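Local coordinates for protein porin B (Pseudomonas putida, PDB 4GEY) that probably carries glucose and related sugars across the bacterial outer membrane through a carbohydrate-selective beta-barrel channel, at residues Gly54-Gly59 with Leu426-Lys431; Thr65-Asp70 with Ser99-Ser104; Ser118-Trp123 with Asp164-Ala169. The protein carries 2 engineered substitutions. One frame throughout, in Å; residues are numbered along the deposited sequence.

Interaction 1 (Gly54-Gly59 with Leu426-Lys431). With C8E ((hydroxyethyloxy)tri(ethyloxy)octane), chain D.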
loop_
_atom_site.group_PDB
_atom_site.type_symbol
_atom_site.label_atom_id
_atom_site.label_comp_id
_atom_site.label_asym_id
_atom_site.label_seq_id
_atom_site.Cartn_x
_atom_site.Cartn_y
_atom_site.Cartn_z
ATOM N N GLY A 54 -18.276 -7.864 -1.968
ATOM C CA GLY A 54 -19.208 -8.653 -2.742
ATOM C C GLY A 54 -19.552 -7.940 -4.029
ATOM O O GLY A 54 -19.787 -6.737 -4.024
ATOM N N ASN A 55 -19.570 -8.673 -5.136
ATOM C CA ASN A 55 -19.879 -8.070 -6.425
ATOM C C ASN A 55 -21.374 -7.854 -6.578
ATOM O O ASN A 55 -22.171 -8.731 -6.252
ATOM C CB ASN A 55 -19.316 -8.905 -7.579
ATOM C CG ASN A 55 -19.784 -10.347 -7.549
ATOM O OD1 ASN A 55 -19.825 -10.992 -6.489
ATOM N ND2 ASN A 55 -20.135 -10.870 -8.724
ATOM N N LEU A 56 -21.743 -6.665 -7.042
ATOM C CA LEU A 56 -23.143 -6.309 -7.217
ATOM C C LEU A 56 -23.526 -6.307 -8.690
ATOM O O LEU A 56 -24.685 -6.590 -9.047
ATOM C CB LEU A 56 -23.434 -4.942 -6.602
ATOM C CG LEU A 56 -23.272 -4.866 -5.087
ATOM C CD1 LEU A 56 -23.182 -3.423 -4.644
ATOM C CD2 LEU A 56 -24.438 -5.542 -4.423
ATOM N N HIS A 57 -22.546 -6.007 -9.539
ATOM C CA HIS A 57 -22.786 -5.889 -10.969
ATOM C C HIS A 57 -21.477 -5.875 -11.771
ATOM O O HIS A 57 -20.508 -5.227 -11.377
ATOM C CB HIS A 57 -23.591 -4.613 -11.227
ATOM C CG HIS A 57 -23.927 -4.387 -12.664
ATOM N ND1 HIS A 57 -25.141 -4.753 -13.210
ATOM C CD2 HIS A 57 -23.215 -3.825 -13.669
ATOM C CE1 HIS A 57 -25.157 -4.435 -14.491
ATOM N NE2 HIS A 57 -24.000 -3.872 -14.797
ATOM N N GLY A 58 -21.448 -6.597 -12.891
ATOM C CA GLY A 58 -20.332 -6.519 -13.826
ATOM C C GLY A 58 -19.098 -7.312 -13.455
ATOM O O GLY A 58 -19.185 -8.297 -12.728
ATOM N N GLY A 59 -17.944 -6.887 -13.962
ATOM C CA GLY A 59 -16.709 -7.639 -13.795
ATOM C C GLY A 59 -16.724 -8.932 -14.602
ATOM O O GLY A 59 -17.734 -9.265 -15.236
ATOM N N LEU A 426 -19.300 -3.146 -10.106
ATOM C CA LEU A 426 -19.779 -2.439 -8.919
ATOM C C LEU A 426 -19.622 -3.364 -7.724
ATOM O O LEU A 426 -20.187 -4.460 -7.699
ATOM C CB LEU A 426 -21.238 -2.029 -9.069
ATOM C CG LEU A 426 -21.809 -1.120 -7.980
ATOM C CD1 LEU A 426 -21.114 0.200 -8.030
ATOM C CD2 LEU A 426 -23.294 -0.930 -8.173
ATOM N N VAL A 427 -18.845 -2.926 -6.737
ATOM C CA VAL A 427 -18.548 -3.763 -5.591
ATOM C C VAL A 427 -18.992 -3.090 -4.292
ATOM O O VAL A 427 -18.817 -1.883 -4.109
ATOM C CB VAL A 427 -17.041 -4.102 -5.537
ATOM C CG1 VAL A 427 -16.683 -4.852 -4.252
ATOM C CG2 VAL A 427 -16.618 -4.904 -6.778
ATOM N N ALA A 428 -19.593 -3.878 -3.409
ATOM C CA ALA A 428 -19.946 -3.426 -2.075
ATOM C C ALA A 428 -18.884 -3.902 -1.096
ATOM O O ALA A 428 -18.523 -5.083 -1.084
ATOM C CB ALA A 428 -21.298 -3.965 -1.682
ATOM N N GLY A 429 -18.379 -2.981 -0.281
ATOM C CA GLY A 429 -17.375 -3.324 0.699
ATOM C C GLY A 429 -17.773 -2.917 2.101
ATOM O O GLY A 429 -18.626 -2.056 2.282
ATOM N N LEU A 430 -17.169 -3.564 3.091
ATOM C CA LEU A 430 -17.283 -3.162 4.487
ATOM C C LEU A 430 -15.900 -3.310 5.107
ATOM O O LEU A 430 -15.300 -4.394 5.088
ATOM C CB LEU A 430 -18.302 -4.033 5.240
ATOM C CG LEU A 430 -18.480 -3.712 6.737
ATOM C CD1 LEU A 430 -18.858 -2.247 6.919
ATOM C CD2 LEU A 430 -19.519 -4.597 7.417
ATOM N N LYS A 431 -15.373 -2.222 5.641
ATOM C CA LYS A 431 -14.038 -2.264 6.216
ATOM C C LYS A 431 -14.116 -1.965 7.698
ATOM O O LYS A 431 -14.761 -1.004 8.112
ATOM C CB LYS A 431 -13.095 -1.287 5.496
ATOM C CG LYS A 431 -11.705 -1.260 6.078
ATOM C CD LYS A 431 -10.691 -0.634 5.123
ATOM C CE LYS A 431 -9.341 -0.491 5.805
ATOM N NZ LYS A 431 -8.250 -0.146 4.870
HETATM C C1 C8E D . -21.822 -1.923 2.733
HETATM C C2 C8E D . -22.139 -1.537 1.291
HETATM C C3 C8E D . -23.060 -0.320 1.247
HETATM C C4 C8E D . -22.382 0.817 0.487
HETATM C C5 C8E D . -21.890 1.935 1.413
HETATM C C6 C8E D . -22.370 3.324 0.986
HETATM C C7 C8E D . -21.348 4.414 1.304
HETATM C C8 C8E D . -21.640 5.679 0.504
HETATM O O9 C8E D . -22.337 6.660 1.260
HETATM C C10 C8E D . -21.650 7.896 1.399
HETATM C C11 C8E D . -22.622 9.084 1.457
HETATM O O12 C8E D . -23.604 8.964 2.478
HETATM C C13 C8E D . -23.932 10.217 3.077
HETATM C C14 C8E D . -24.495 10.060 4.499
HETATM O O15 C8E D . -25.368 11.129 4.838
HETATM C C16 C8E D . -25.022 11.791 6.044
HETATM C C17 C8E D . -26.118 11.685 7.109
HETATM O O18 C8E D . -25.726 12.353 8.302
HETATM C C19 C8E D . -26.530 13.461 8.668
HETATM C C20 C8E D . -26.480 13.622 10.186
HETATM O O21 C8E D . -27.723 14.033 10.714
#
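Opposite the single residue Leu426, strand 42-57 places two, Leu56 and His57, in a classic beta bulge at the seam where it closes the barrel against strand 425-435. The tight part of the contact is its backbone. Gly54 and Ala428 form an antiparallel hydrogen-bonded pair, with Gly54 N to Ala428 O and Ala428 N to Gly54 O both 2.9 Å; Asn55 and Val427 follow as a non-hydrogen-bonded pair. At the bulge, Leu426 O receives Leu56 N at 2.8 Å and, weakly, His57 N as well. Leu426 N donates in turn to His57 O at 2.7 Å. The register slips by one residue without breaking the ladder. Asn55 and Val427 turn their buried side chains to the face packed against Leu103 of helix 103-108, and the Asn55 amide is engaged by Thr65 N and Asp63 O.

The other face is looser. With CG placed anti to its carbonyl carbon (chi1 -65°), Leu56 brings CD1 to 3.6 Å from Ala428 CB, yet the leucine itself remains exposed. The side chains of His57 and Leu426 touch at their CB atoms, 4.1 Å apart, and His57 is itself exposed. A detergent tail also reaches this face, its C2 lying 3.9 Å from Ala428 CB. Polar main-chain bonds thus carry the closure, whereas the aliphatic outer surface is consistent with a lipid-facing barrel wall.

Interaction 2 (Thr65-Asp70 with Ser99-Ser104); sequences TARYSD and SGRNLS. With DMU (decyl-beta-D-maltopyranoside), chain N; C8E ((hydroxyethyloxy)tri(ethyloxy)octane), chain H; C8E ((hydroxyethyloxy)tri(ethyloxy)octane), chain I.
Arg67 and Arg101 lay their guanidinium groups flat on one another, centres 3.8 Å apart and planes 7° from parallel. A bend at chi3 (-69°) in Arg101 brings its group over the face of Arg67. The like charges are probably made tolerable by the acceptors around them: Arg67 NH1 donates to Thr65 OG1 and to Ala66 O, each at 2.6 Å, the latter within the guanidinium plane and the former tilted from it, and NE forms a salt bridge with Asp106, whose carboxylate probably offsets part of the charge. Arg101 NH2 gives a hydrogen bond of 3.1 Å to O3 of the bound maltoside.

Beside this stack the antiparallel pairing of barrel strands 66-79 and 89-100 comes to its end. Asp70 and Ser99 are a hydrogen-bonded pair, Asp70 N to Ser99 O at 2.8 Å and Ser99 N to Asp70 O at 3.1 Å; Ser69 OG adds a weak bond to the same Ser99 O. Gly100 follows with a positive phi (117°), in a conformation that by itself favours glycine, and Arg101 N donates to Tyr68 O at 2.9 Å from above the carbonyl plane.

From there the chain leaves the wall and turns into helix 103-108. Asn102 is its N-cap, OD1 accepting Ser104 N at 2.8 Å, while ND2 reaches Ser118 OG; Leu103 N is met by Gln120 OE1. On the outer side Tyr68 lies among aliphatic atoms of the maltoside and of a second detergent.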
loop_
_atom_site.group_PDB
_atom_site.type_symbol
_atom_site.label_atom_id
_atom_site.label_comp_id
_atom_site.label_asym_id
_atom_site.label_seq_id
_atom_site.Cartn_x
_atom_site.Cartn_y
_atom_site.Cartn_z
ATOM N N THR A 65 -21.357 -13.282 -5.241
ATOM C CA THR A 65 -20.851 -13.970 -4.064
ATOM C C THR A 65 -20.228 -12.936 -3.131
ATOM O O THR A 65 -20.409 -11.733 -3.317
ATOM C CB THR A 65 -19.806 -15.045 -4.443
ATOM O OG1 THR A 65 -19.391 -15.766 -3.278
ATOM C CG2 THR A 65 -18.603 -14.404 -5.058
ATOM N N ALA A 66 -19.503 -13.391 -2.119
ATOM C CA ALA A 66 -18.842 -12.451 -1.230
ATOM C C ALA A 66 -17.538 -13.019 -0.682
ATOM O O ALA A 66 -17.405 -14.225 -0.457
ATOM C CB ALA A 66 -19.772 -12.024 -0.099
ATOM N N ARG A 67 -16.559 -12.148 -0.487
ATOM C CA ARG A 67 -15.288 -12.622 0.008
ATOM C C ARG A 67 -14.875 -11.839 1.221
ATOM O O ARG A 67 -15.286 -10.696 1.402
ATOM C CB ARG A 67 -14.231 -12.595 -1.093
ATOM C CG ARG A 67 -14.546 -13.555 -2.232
ATOM C CD ARG A 67 -14.378 -14.984 -1.776
ATOM N NE ARG A 67 -14.698 -15.951 -2.822
ATOM C CZ ARG A 67 -15.923 -16.396 -3.073
ATOM N NH1 ARG A 67 -16.945 -15.950 -2.355
ATOM N NH2 ARG A 67 -16.129 -17.276 -4.040
ATOM N N TYR A 68 -14.097 -12.481 2.078
ATOM C CA TYR A 68 -13.674 -11.849 3.307
ATOM C C TYR A 68 -12.203 -12.095 3.542
ATOM O O TYR A 68 -11.701 -13.196 3.343
ATOM C CB TYR A 68 -14.475 -12.370 4.490
ATOM C CG TYR A 68 -14.049 -11.775 5.810
ATOM C CD1 TYR A 68 -14.462 -10.506 6.186
ATOM C CD2 TYR A 68 -13.233 -12.484 6.680
ATOM C CE1 TYR A 68 -14.075 -9.962 7.391
ATOM C CE2 TYR A 68 -12.847 -11.956 7.887
ATOM C CZ TYR A 68 -13.276 -10.700 8.236
ATOM O OH TYR A 68 -12.890 -10.176 9.432
ATOM N N SER A 69 -11.524 -11.054 3.987
ATOM C CA SER A 69 -10.096 -11.109 4.179
ATOM C C SER A 69 -9.825 -10.293 5.420
ATOM O O SER A 69 -10.520 -9.313 5.672
ATOM C CB SER A 69 -9.429 -10.461 2.976
ATOM O OG SER A 69 -8.220 -11.102 2.672
ATOM N N ASP A 70 -8.835 -10.685 6.212
ATOM C CA ASP A 70 -8.504 -9.904 7.402
ATOM C C ASP A 70 -7.026 -9.940 7.810
ATOM O O ASP A 70 -6.200 -10.605 7.175
ATOM C CB ASP A 70 -9.421 -10.260 8.586
ATOM C CG ASP A 70 -9.192 -11.671 9.136
ATOM O OD1 ASP A 70 -8.262 -12.377 8.690
ATOM O OD2 ASP A 70 -9.962 -12.076 10.043
ATOM N N SER A 99 -5.742 -13.663 6.781
ATOM C CA SER A 99 -6.570 -14.801 6.384
ATOM C C SER A 99 -7.603 -14.366 5.372
ATOM O O SER A 99 -8.043 -13.216 5.383
ATOM C CB SER A 99 -7.304 -15.370 7.592
ATOM O OG SER A 99 -6.664 -16.534 8.060
ATOM N N GLY A 100 -8.010 -15.286 4.507
ATOM C CA GLY A 100 -9.157 -15.028 3.665
ATOM C C GLY A 100 -8.920 -14.987 2.175
ATOM O O GLY A 100 -7.827 -15.279 1.691
ATOM N N ARG A 101 -9.972 -14.612 1.451
ATOM C CA ARG A 101 -9.978 -14.626 -0.003
ATOM C C ARG A 101 -10.335 -13.256 -0.572
ATOM O O ARG A 101 -10.930 -12.423 0.118
ATOM C CB ARG A 101 -10.981 -15.669 -0.504
ATOM C CG ARG A 101 -10.573 -17.110 -0.262
ATOM C CD ARG A 101 -11.464 -18.056 -1.042
ATOM N NE ARG A 101 -12.821 -18.068 -0.506
ATOM C CZ ARG A 101 -13.811 -18.812 -0.990
ATOM N NH1 ARG A 101 -13.608 -19.609 -2.032
ATOM N NH2 ARG A 101 -15.009 -18.754 -0.427
ATOM N N ASN A 102 -9.987 -13.043 -1.842
ATOM C CA ASN A 102 -10.129 -11.747 -2.501
ATOM C C ASN A 102 -11.102 -11.792 -3.668
ATOM O O ASN A 102 -10.889 -12.540 -4.623
ATOM C CB ASN A 102 -8.773 -11.279 -3.034
ATOM C CG ASN A 102 -8.801 -9.838 -3.523
ATOM O OD1 ASN A 102 -9.870 -9.270 -3.771
ATOM N ND2 ASN A 102 -7.621 -9.225 -3.633
ATOM N N LEU A 103 -12.134 -10.948 -3.607
ATOM C CA LEU A 103 -13.104 -10.791 -4.703
ATOM C C LEU A 103 -12.464 -10.494 -6.060
ATOM O O LEU A 103 -12.904 -11.032 -7.086
ATOM C CB LEU A 103 -14.086 -9.666 -4.386
ATOM C CG LEU A 103 -15.578 -9.968 -4.500
ATOM C CD1 LEU A 103 -16.313 -8.791 -5.136
ATOM C CD2 LEU A 103 -15.848 -11.268 -5.233
ATOM N N SER A 104 -11.451 -9.626 -6.054
ATOM C CA SER A 104 -10.734 -9.249 -7.265
ATOM C C SER A 104 -10.255 -10.465 -8.068
ATOM O O SER A 104 -10.342 -10.491 -9.301
ATOM C CB SER A 104 -9.543 -8.336 -6.937
ATOM O OG SER A 104 -9.953 -7.000 -6.720
HETATM C C1 DMU N . -17.731 -17.164 3.505
HETATM C C2 DMU N . -17.544 -18.291 2.624
HETATM C C3 DMU N . -18.531 -18.474 1.534
HETATM C C4 DMU N . -19.003 -17.164 0.850
HETATM O O5 DMU N . -19.035 -16.001 1.858
HETATM C C6 DMU N . -17.977 -15.911 2.830
HETATM O O7 DMU N . -17.994 -19.347 0.509
HETATM O O16 DMU N . -18.361 -14.907 3.770
HETATM C C18 DMU N . -17.879 -13.580 3.656
HETATM C C19 DMU N . -18.557 -12.545 4.583
HETATM C C22 DMU N . -18.412 -12.758 6.122
HETATM C C25 DMU N . -18.858 -11.602 7.013
HETATM C C28 DMU N . -17.822 -10.730 7.694
HETATM C C31 DMU N . -18.283 -9.436 8.335
HETATM O O49 DMU N . -16.535 -16.988 4.372
HETATM O O55 DMU N . -17.421 -19.522 3.421
HETATM C C57 DMU N . -20.250 -17.285 0.339
HETATM O O61 DMU N . -20.804 -16.173 -0.282
HETATM C C5 DMU N . -17.953 -21.223 -0.887
HETATM C C7 DMU N . -17.984 -20.527 -2.136
HETATM C C8 DMU N . -19.340 -20.339 -2.712
HETATM C C9 DMU N . -20.529 -20.117 -1.699
HETATM O O1 DMU N . -20.075 -20.266 -0.220
HETATM C C10 DMU N . -18.685 -20.523 0.164
HETATM O O2 DMU N . -19.326 -19.293 -3.650
HETATM O O3 DMU N . -16.565 -21.475 -0.454
HETATM O O4 DMU N . -17.149 -21.281 -3.058
HETATM C C11 DMU N . -21.536 -20.943 -1.944
HETATM O O6 DMU N . -22.167 -20.832 -3.169
HETATM C C1 C8E H . -14.631 -17.835 6.846
HETATM C C2 C8E H . -15.499 -16.755 7.471
HETATM C C3 C8E H . -14.650 -15.886 8.402
HETATM C C4 C8E H . -15.360 -14.577 8.743
HETATM C C5 C8E H . -15.624 -14.426 10.239
HETATM C C6 C8E H . -15.337 -12.996 10.701
HETATM C C7 C8E H . -16.606 -12.159 10.794
HETATM C C8 C8E H . -16.308 -10.676 11.005
HETATM O O9 C8E H . -16.451 -10.302 12.359
HETATM C C10 C8E H . -15.636 -9.196 12.685
HETATM C C2 C8E I . -8.121 -16.131 11.667
HETATM C C3 C8E I . -9.258 -15.771 10.713
HETATM C C4 C8E I . -10.517 -16.605 10.963
HETATM C C5 C8E I . -11.763 -15.718 10.999
HETATM C C6 C8E I . -12.131 -15.321 12.427
HETATM C C7 C8E I . -12.348 -13.813 12.564
HETATM C C8 C8E I . -12.658 -13.417 14.008
HETATM O O9 C8E I . -12.157 -12.131 14.336
HETATM C C10 C8E I . -13.138 -11.107 14.413
HETATM C C11 C8E I . -12.554 -9.865 15.106
HETATM O O12 C8E I . -13.427 -8.742 15.056
HETATM C C13 C8E I . -13.082 -7.706 15.966
HETATM C C14 C8E I . -14.271 -6.794 16.282
#

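Interaction 3 (Ser118-Trp123 with Asp164-Ala169). With BGC (beta-D-glucopyranose), chain B.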
loop_
_atom_site.group_PDB
_atom_site.type_symbol
_atom_site.label_atom_id
_atom_site.label_comp_id
_atom_site.label_asym_id
_atom_site.label_seq_id
_atom_site.Cartn_x
_atom_site.Cartn_y
_atom_site.Cartn_z
ATOM N N SER A 118 -7.080 -3.729 -6.146
ATOM C CA SER A 118 -7.718 -4.814 -5.420
ATOM C C SER A 118 -8.812 -4.226 -4.552
ATOM O O SER A 118 -8.632 -3.165 -3.940
ATOM C CB SER A 118 -6.695 -5.538 -4.542
ATOM O OG SER A 118 -7.339 -6.267 -3.514
ATOM N N VAL A 119 -9.950 -4.907 -4.494
ATOM C CA VAL A 119 -11.098 -4.378 -3.766
ATOM C C VAL A 119 -11.039 -4.734 -2.292
ATOM O O VAL A 119 -11.931 -4.384 -1.520
ATOM C CB VAL A 119 -12.421 -4.862 -4.373
ATOM C CG1 VAL A 119 -12.496 -4.418 -5.803
ATOM C CG2 VAL A 119 -12.536 -6.380 -4.281
ATOM N N GLN A 120 -9.980 -5.434 -1.904
ATOM C CA GLN A 120 -9.765 -5.752 -0.502
ATOM C C GLN A 120 -8.287 -5.578 -0.183
ATOM O O GLN A 120 -7.543 -6.565 -0.155
ATOM C CB GLN A 120 -10.214 -7.181 -0.188
ATOM C CG GLN A 120 -11.705 -7.383 -0.228
ATOM C CD GLN A 120 -12.104 -8.854 -0.406
ATOM O OE1 GLN A 120 -12.307 -9.324 -1.537
ATOM N NE2 GLN A 120 -12.224 -9.579 0.709
ATOM N N GLU A 121 -7.873 -4.331 0.064
ATOM C CA GLU A 121 -6.450 -4.004 0.257
ATOM C C GLU A 121 -5.774 -4.917 1.268
ATOM O O GLU A 121 -4.597 -5.192 1.164
ATOM C CB GLU A 121 -6.249 -2.541 0.696
ATOM C CG GLU A 121 -6.842 -2.166 2.073
ATOM C CD GLU A 121 -5.917 -2.477 3.249
ATOM O OE1 GLU A 121 -6.355 -2.376 4.417
ATOM O OE2 GLU A 121 -4.733 -2.792 3.018
ATOM N N VAL A 122 -6.505 -5.388 2.263
ATOM C CA VAL A 122 -5.832 -6.125 3.311
ATOM C C VAL A 122 -5.383 -7.532 2.863
ATOM O O VAL A 122 -4.564 -8.165 3.534
ATOM C CB VAL A 122 -6.669 -6.172 4.582
ATOM C CG1 VAL A 122 -7.695 -7.300 4.495
ATOM C CG2 VAL A 122 -5.763 -6.329 5.771
ATOM N N TRP A 123 -5.908 -8.009 1.731
ATOM C CA TRP A 123 -5.531 -9.322 1.209
ATOM C C TRP A 123 -4.191 -9.305 0.464
ATOM O O TRP A 123 -3.923 -8.406 -0.340
ATOM C CB TRP A 123 -6.585 -9.859 0.248
ATOM C CG TRP A 123 -6.235 -11.235 -0.281
ATOM C CD1 TRP A 123 -6.607 -12.435 0.257
ATOM C CD2 TRP A 123 -5.444 -11.555 -1.438
ATOM N NE1 TRP A 123 -6.102 -13.474 -0.484
ATOM C CE2 TRP A 123 -5.384 -12.963 -1.531
ATOM C CE3 TRP A 123 -4.777 -10.791 -2.401
ATOM C CZ2 TRP A 123 -4.687 -13.621 -2.545
ATOM C CZ3 TRP A 123 -4.083 -11.455 -3.413
ATOM C CH2 TRP A 123 -4.048 -12.845 -3.477
ATOM N N ASP A 164 -7.224 4.101 4.936
ATOM C CA ASP A 164 -8.603 4.096 5.390
ATOM C C ASP A 164 -9.541 3.523 4.326
ATOM O O ASP A 164 -10.524 2.850 4.668
ATOM C CB ASP A 164 -9.038 5.484 5.847
ATOM C CG ASP A 164 -8.452 5.856 7.196
ATOM O OD1 ASP A 164 -8.192 4.931 8.001
ATOM O OD2 ASP A 164 -8.249 7.070 7.452
ATOM N N PHE A 165 -9.235 3.776 3.048
ATOM C CA PHE A 165 -10.023 3.235 1.939
ATOM C C PHE A 165 -9.892 1.706 1.922
ATOM O O PHE A 165 -8.978 1.157 2.516
ATOM C CB PHE A 165 -9.572 3.820 0.593
ATOM C CG PHE A 165 -10.015 5.244 0.357
ATOM C CD1 PHE A 165 -9.259 6.315 0.833
ATOM C CD2 PHE A 165 -11.175 5.515 -0.365
ATOM C CE1 PHE A 165 -9.663 7.624 0.615
ATOM C CE2 PHE A 165 -11.593 6.829 -0.585
ATOM C CZ PHE A 165 -10.837 7.882 -0.100
ATOM N N GLN A 166 -10.812 1.013 1.265
ATOM C CA GLN A 166 -10.695 -0.430 1.162
ATOM C C GLN A 166 -9.923 -0.808 -0.100
ATOM O O GLN A 166 -9.189 -1.804 -0.133
ATOM C CB GLN A 166 -12.072 -1.092 1.160
ATOM C CG GLN A 166 -12.006 -2.618 1.154
ATOM C CD GLN A 166 -13.292 -3.267 1.622
ATOM O OE1 GLN A 166 -13.860 -2.889 2.651
ATOM N NE2 GLN A 166 -13.767 -4.244 0.861
ATOM N N ASN A 167 -10.107 -0.001 -1.140
ATOM C CA ASN A 167 -9.476 -0.239 -2.422
ATOM C C ASN A 167 -7.973 0.082 -2.384
ATOM O O ASN A 167 -7.570 1.146 -1.926
ATOM C CB ASN A 167 -10.171 0.600 -3.478
ATOM C CG ASN A 167 -9.771 0.221 -4.880
ATOM O OD1 ASN A 167 -8.665 0.524 -5.332
ATOM N ND2 ASN A 167 -10.677 -0.427 -5.587
ATOM N N LEU A 168 -7.161 -0.845 -2.884
ATOM C CA LEU A 168 -5.702 -0.744 -2.826
ATOM C C LEU A 168 -5.184 0.561 -3.376
ATOM O O LEU A 168 -4.244 1.120 -2.833
ATOM C CB LEU A 168 -5.039 -1.895 -3.590
ATOM C CG LEU A 168 -3.920 -2.685 -2.906
ATOM C CD1 LEU A 168 -3.046 -3.349 -3.952
ATOM C CD2 LEU A 168 -3.099 -1.841 -1.957
ATOM N N ALA A 169 -5.801 1.045 -4.447
ATOM C CA ALA A 169 -5.364 2.269 -5.104
ATOM C C ALA A 169 -5.350 3.480 -4.169
ATOM O O ALA A 169 -4.710 4.496 -4.478
ATOM C CB ALA A 169 -6.252 2.557 -6.294
HETATM C C2 BGC B . -1.794 -6.130 0.544
HETATM C C3 BGC B . -1.646 -4.845 1.077
HETATM C C4 BGC B . -0.243 -4.460 1.207
HETATM C C5 BGC B . 0.554 -4.577 -0.129
HETATM C C6 BGC B . 1.900 -4.459 -0.009
HETATM C C1 BGC B . -1.224 -6.243 -0.774
HETATM O O1 BGC B . -1.404 -7.541 -1.215
HETATM O O2 BGC B . -3.222 -6.454 0.486
HETATM O O3 BGC B . -2.323 -4.800 2.380
HETATM O O4 BGC B . -0.182 -3.160 1.723
HETATM O O5 BGC B . 0.192 -5.937 -0.717
HETATM O O6 BGC B . 2.649 -5.536 0.445
#
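Gln166 runs alongside Gln120, both side chains pointing the same way, with Gln166 NE2 3.9 Å from Gln120 CG and the two amide planes 50° apart; OE1 of Gln120 is engaged by Leu103 N. Extended from a CG anti to its own backbone N (chi1 -176°), the Gln166 amide reaches Val119 O, which NE2 meets at 3.0 Å, the oxygen lying in the amide plane. The same nitrogen donates to Val52 O on strand 42-57, joining loop and barrel wall. With a leucine here there would be no amide nitrogen, and Val119 O and Val52 O would probably both lose this donor, weakening the tie between the two loops and that of 164-169 to strand 42-57.

These are two loops folded inward within a beta-barrel porin, and they meet mainly through backbone: Leu168 N to Ser118 O at 2.9 Å, nearly straight at 169°, and Glu121 N to Gln166 O, also 2.9 Å. Small turns shape each loop. Ser118 OG, also held by Asn102, accepts Gln120 N in an ST turn, a type I turn follows from Gln120 to Trp123, and Asn167 OD1 accepts Ala169 N in an Asx turn while its ND2 bonds to Gln411.

Leu168 CD2 rests 4.2 Å from Glu121 CB, while the carboxylate of Glu121 leads away to a salt bridge with Lys431. The turn also presents the carbonyls of Glu121 and Trp123 to the glucose, which Arg98 and Arg125 bind too, although the fine placement of the sugar hydroxyls is uncertain.

In the fold
The three contacts run from the barrel wall into its lumen, their centres 11 to 12 Å apart. Interaction 1 joins the first and last long barrel strands, and along the sequence it encloses interaction 2 and then interaction 3, which follow in series. Strand 42-57 pairs with both 425-435 and 66-79, so interactions 1 and 2 lie on neighbouring strands, and Leu103 packs against Gly54, Asn55 and Val427. Interaction 3, about 8 Å from the chain's centre, is tied outward by polar bonds to both, among them Lys431 NZ to Phe165 O. These contacts link the wall to the loop 118-123, which contributes Glu121, Val122 and Trp123 to the glucose pocket of this probable sugar channel.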